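Local coordinates for protein glycosyl hydrolase, family 8 (Clostridium perfringens, PDB 3REN) that probably hydrolyses alpha-glucan chains as an alpha-amylase built on an (alpha/alpha)6-barrel fold, at residues E63-A75 against S335-K347. Numbering follows the deposited sequence.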
# COMPACT_ATOMS: atom_id res chain seq x y z
N GLU A 63 0.86 2.85 -8.45
CA GLU A 63 0.60 2.70 -7.01
C GLU A 63 -0.80 3.25 -6.67
O GLU A 63 -1.58 2.54 -6.03
CB GLU A 63 1.68 3.40 -6.16
CG GLU A 63 1.41 3.47 -4.62
CD GLU A 63 2.48 4.36 -3.93
OE1 GLU A 63 2.30 5.62 -3.90
OE2 GLU A 63 3.52 3.79 -3.48
N SER A 64 -1.06 4.50 -7.04
CA SER A 64 -2.33 5.18 -6.77
C SER A 64 -3.49 4.43 -7.40
O SER A 64 -4.52 4.15 -6.76
CB SER A 64 -2.31 6.61 -7.32
OG SER A 64 -1.23 7.32 -6.75
N GLU A 65 -3.31 4.07 -8.68
CA GLU A 65 -4.34 3.34 -9.40
C GLU A 65 -4.68 1.98 -8.78
O GLU A 65 -5.85 1.64 -8.68
CB GLU A 65 -3.95 3.17 -10.88
CG GLU A 65 -3.90 4.51 -11.58
CD GLU A 65 -5.23 5.30 -11.47
OE1 GLU A 65 -6.30 4.68 -11.65
OE2 GLU A 65 -5.21 6.51 -11.19
N GLY A 66 -3.65 1.23 -8.38
CA GLY A 66 -3.81 -0.07 -7.72
C GLY A 66 -4.57 0.07 -6.42
O GLY A 66 -5.43 -0.75 -6.13
N LEU A 67 -4.26 1.10 -5.64
CA LEU A 67 -4.98 1.36 -4.39
C LEU A 67 -6.47 1.62 -4.63
O LEU A 67 -7.31 1.10 -3.92
CB LEU A 67 -4.33 2.52 -3.59
CG LEU A 67 -2.96 2.17 -2.94
CD1 LEU A 67 -2.19 3.43 -2.40
CD2 LEU A 67 -3.14 1.13 -1.83
N MSE A 68 -6.78 2.41 -5.65
CA MSE A 68 -8.15 2.78 -5.95
C MSE A 68 -8.93 1.56 -6.47
O MSE A 68 -10.10 1.39 -6.15
CB MSE A 68 -8.19 3.96 -6.95
CG MSE A 68 -9.61 4.44 -7.32
SE MSE A 68 -10.76 4.86 -5.76
CE MSE A 68 -10.17 6.66 -5.37
N MSE A 69 -8.28 0.72 -7.27
CA MSE A 69 -8.84 -0.58 -7.65
C MSE A 69 -9.15 -1.48 -6.47
O MSE A 69 -10.20 -2.11 -6.44
CB MSE A 69 -7.91 -1.31 -8.62
CG MSE A 69 -7.88 -0.64 -10.05
SE MSE A 69 -6.36 -1.31 -11.16
CE MSE A 69 -6.97 -3.12 -11.47
N LEU A 70 -8.24 -1.55 -5.49
CA LEU A 70 -8.56 -2.33 -4.29
C LEU A 70 -9.79 -1.81 -3.54
O LEU A 70 -10.67 -2.60 -3.09
CB LEU A 70 -7.38 -2.41 -3.33
CG LEU A 70 -6.22 -3.28 -3.80
CD1 LEU A 70 -5.04 -3.09 -2.81
CD2 LEU A 70 -6.69 -4.74 -3.74
N TYR A 71 -9.83 -0.49 -3.37
CA TYR A 71 -10.98 0.16 -2.78
C TYR A 71 -12.27 -0.16 -3.55
O TYR A 71 -13.30 -0.46 -2.93
CB TYR A 71 -10.79 1.68 -2.79
CG TYR A 71 -12.02 2.44 -2.36
CD1 TYR A 71 -12.33 2.57 -1.01
CD2 TYR A 71 -12.87 2.99 -3.28
CE1 TYR A 71 -13.47 3.25 -0.59
CE2 TYR A 71 -14.01 3.68 -2.90
CZ TYR A 71 -14.31 3.80 -1.55
OH TYR A 71 -15.41 4.51 -1.14
N SER A 72 -12.22 -0.05 -4.87
CA SER A 72 -13.41 -0.33 -5.73
C SER A 72 -13.96 -1.74 -5.58
O SER A 72 -15.17 -1.90 -5.48
CB SER A 72 -13.08 -0.12 -7.20
OG SER A 72 -12.74 1.23 -7.40
N VAL A 73 -13.12 -2.75 -5.55
CA VAL A 73 -13.57 -4.11 -5.37
C VAL A 73 -14.15 -4.34 -3.98
O VAL A 73 -15.13 -4.96 -3.83
CB VAL A 73 -12.58 -5.22 -5.86
CG1 VAL A 73 -11.35 -5.20 -5.09
CG2 VAL A 73 -13.24 -6.56 -5.91
N ASN A 74 -13.51 -3.77 -2.98
CA ASN A 74 -14.06 -3.80 -1.62
C ASN A 74 -15.40 -3.08 -1.55
O ASN A 74 -16.27 -3.47 -0.77
CB ASN A 74 -13.09 -3.14 -0.64
CG ASN A 74 -11.84 -3.96 -0.44
OD1 ASN A 74 -11.82 -5.12 -0.81
ND2 ASN A 74 -10.79 -3.36 0.13
N ALA A 75 -15.56 -2.03 -2.34
CA ALA A 75 -16.81 -1.28 -2.32
C ALA A 75 -17.87 -1.92 -3.21
O ALA A 75 -18.99 -1.42 -3.26
CB ALA A 75 -16.59 0.20 -2.71
N SER A 335 -1.02 11.66 -2.41
CA SER A 335 -2.08 10.73 -2.75
C SER A 335 -1.96 9.47 -1.91
O SER A 335 -2.94 8.90 -1.44
CB SER A 335 -2.04 10.39 -4.25
OG SER A 335 -0.78 9.78 -4.60
N PHE A 336 -0.73 9.02 -1.73
CA PHE A 336 -0.53 7.76 -1.01
C PHE A 336 -1.18 7.73 0.40
O PHE A 336 -1.84 6.73 0.77
CB PHE A 336 0.96 7.43 -0.94
CG PHE A 336 1.27 6.11 -0.29
CD1 PHE A 336 0.96 4.92 -0.92
CD2 PHE A 336 1.92 6.08 0.96
CE1 PHE A 336 1.27 3.68 -0.33
CE2 PHE A 336 2.24 4.87 1.56
CZ PHE A 336 1.92 3.66 0.94
N ASP A 337 -1.03 8.81 1.16
CA ASP A 337 -1.65 8.87 2.49
C ASP A 337 -3.16 8.94 2.43
O ASP A 337 -3.83 8.31 3.24
CB ASP A 337 -1.11 10.04 3.30
CG ASP A 337 0.31 9.79 3.77
OD1 ASP A 337 0.65 8.62 4.06
OD2 ASP A 337 1.08 10.76 3.82
N ASN A 338 -3.67 9.69 1.46
CA ASN A 338 -5.10 9.81 1.26
C ASN A 338 -5.77 8.50 0.84
O ASN A 338 -6.84 8.15 1.37
CB ASN A 338 -5.41 10.96 0.29
CG ASN A 338 -5.18 12.31 0.94
OD1 ASN A 338 -6.10 12.88 1.51
ND2 ASN A 338 -3.93 12.82 0.91
N LEU A 339 -5.15 7.77 -0.08
CA LEU A 339 -5.69 6.48 -0.52
C LEU A 339 -5.65 5.40 0.57
O LEU A 339 -6.60 4.57 0.68
CB LEU A 339 -4.99 5.99 -1.80
CG LEU A 339 -5.32 6.84 -3.01
CD1 LEU A 339 -4.16 6.70 -4.05
CD2 LEU A 339 -6.75 6.44 -3.59
N ASN A 340 -4.58 5.38 1.36
CA ASN A 340 -4.48 4.39 2.44
C ASN A 340 -5.56 4.70 3.49
O ASN A 340 -6.26 3.78 3.95
CB ASN A 340 -3.08 4.37 3.06
CG ASN A 340 -2.09 3.57 2.22
OD1 ASN A 340 -2.45 2.54 1.65
ND2 ASN A 340 -0.84 4.03 2.14
N ALA A 341 -5.76 5.99 3.78
CA ALA A 341 -6.83 6.42 4.70
C ALA A 341 -8.21 6.01 4.18
O ALA A 341 -9.08 5.66 4.96
CB ALA A 341 -6.79 7.94 4.91
N LEU A 342 -8.40 6.08 2.86
CA LEU A 342 -9.69 5.69 2.28
C LEU A 342 -9.95 4.20 2.50
O LEU A 342 -11.03 3.82 2.93
CB LEU A 342 -9.76 6.12 0.79
CG LEU A 342 -11.05 5.83 0.05
CD1 LEU A 342 -12.17 6.73 0.54
CD2 LEU A 342 -10.83 5.98 -1.47
N LEU A 343 -8.94 3.36 2.28
CA LEU A 343 -9.04 1.94 2.65
C LEU A 343 -9.39 1.69 4.13
O LEU A 343 -10.19 0.79 4.42
CB LEU A 343 -7.78 1.16 2.25
CG LEU A 343 -7.56 1.13 0.72
CD1 LEU A 343 -6.21 0.59 0.33
CD2 LEU A 343 -8.65 0.28 -0.03
N ALA A 344 -8.76 2.43 5.06
CA ALA A 344 -9.12 2.29 6.51
C ALA A 344 -10.54 2.80 6.81
O ALA A 344 -11.30 2.12 7.51
CB ALA A 344 -8.10 3.02 7.39
N PHE A 345 -10.91 3.97 6.28
CA PHE A 345 -12.26 4.50 6.57
C PHE A 345 -13.31 3.56 5.97
O PHE A 345 -14.42 3.45 6.50
CB PHE A 345 -12.47 5.92 6.03
CG PHE A 345 -11.88 7.02 6.89
CD1 PHE A 345 -11.92 6.93 8.29
CD2 PHE A 345 -11.33 8.14 6.31
CE1 PHE A 345 -11.42 7.95 9.10
CE2 PHE A 345 -10.79 9.18 7.11
CZ PHE A 345 -10.84 9.08 8.50
N GLN A 346 -12.99 2.90 4.85
CA GLN A 346 -13.93 1.91 4.25
C GLN A 346 -14.36 0.79 5.23
O GLN A 346 -15.48 0.26 5.12
CB GLN A 346 -13.35 1.31 2.98
CG GLN A 346 -14.24 0.31 2.23
CD GLN A 346 -13.63 -0.06 0.89
OE1 GLN A 346 -12.47 -0.49 0.82
NE2 GLN A 346 -14.38 0.16 -0.20
N LYS A 347 -13.47 0.40 6.14
CA LYS A 347 -13.79 -0.57 7.20
C LYS A 347 -14.55 -0.01 8.40
O LYS A 347 -14.99 -0.77 9.26
CB LYS A 347 -12.51 -1.21 7.74
CG LYS A 347 -11.69 -1.96 6.70
CD LYS A 347 -12.53 -2.91 5.90
CE LYS A 347 -11.61 -4.00 5.34
NZ LYS A 347 -12.11 -4.43 4.06
O HOH W 1 -0.18 7.03 -4.28
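Tyr71 lays one ring face under Leu342, whose CD2 stands 3.7 Å from the ring centroid, close to the ring normal: a CH-pi contact. Over the opposite face, toward CD1 and CE1, comes NE2 of Gln346. Gln346 holds CG anti to its N (chi1 -178°) and runs on extended, which carries the amide to the last turn of helix 63-74, where NE2 gives a nearly straight bond of 3.0 Å to Tyr71 O. This carbonyl already accepts from Ala75 N, so two donors share it. Gln346 OE1 takes a weak bond from Asn74 ND2. The Tyr71 hydroxyl is hydrogen-bonded to Glu23, on helix 21-33.

Mid-contact, Leu67 and Leu343 interlock as knobs into holes. Leu67 sits among Phe336, Leu339, Asn340 and Leu343; Leu343 fits among Leu67, Leu70, Tyr71 and Asn74, its CD2 3.6 Å from Tyr71 CA. The methyl CE of selenomethionine Met68 reaches CD2 of both Leu339 and Leu342.

At the N-terminal ends a water bridges Glu63 OE1 (2.9 Å), Ser64 OG and Ser335 OG. The helices run nearly parallel, 12° apart, bringing an early and the final helix of the chain side by side, consistent with closure of the (alpha/alpha)6 barrel.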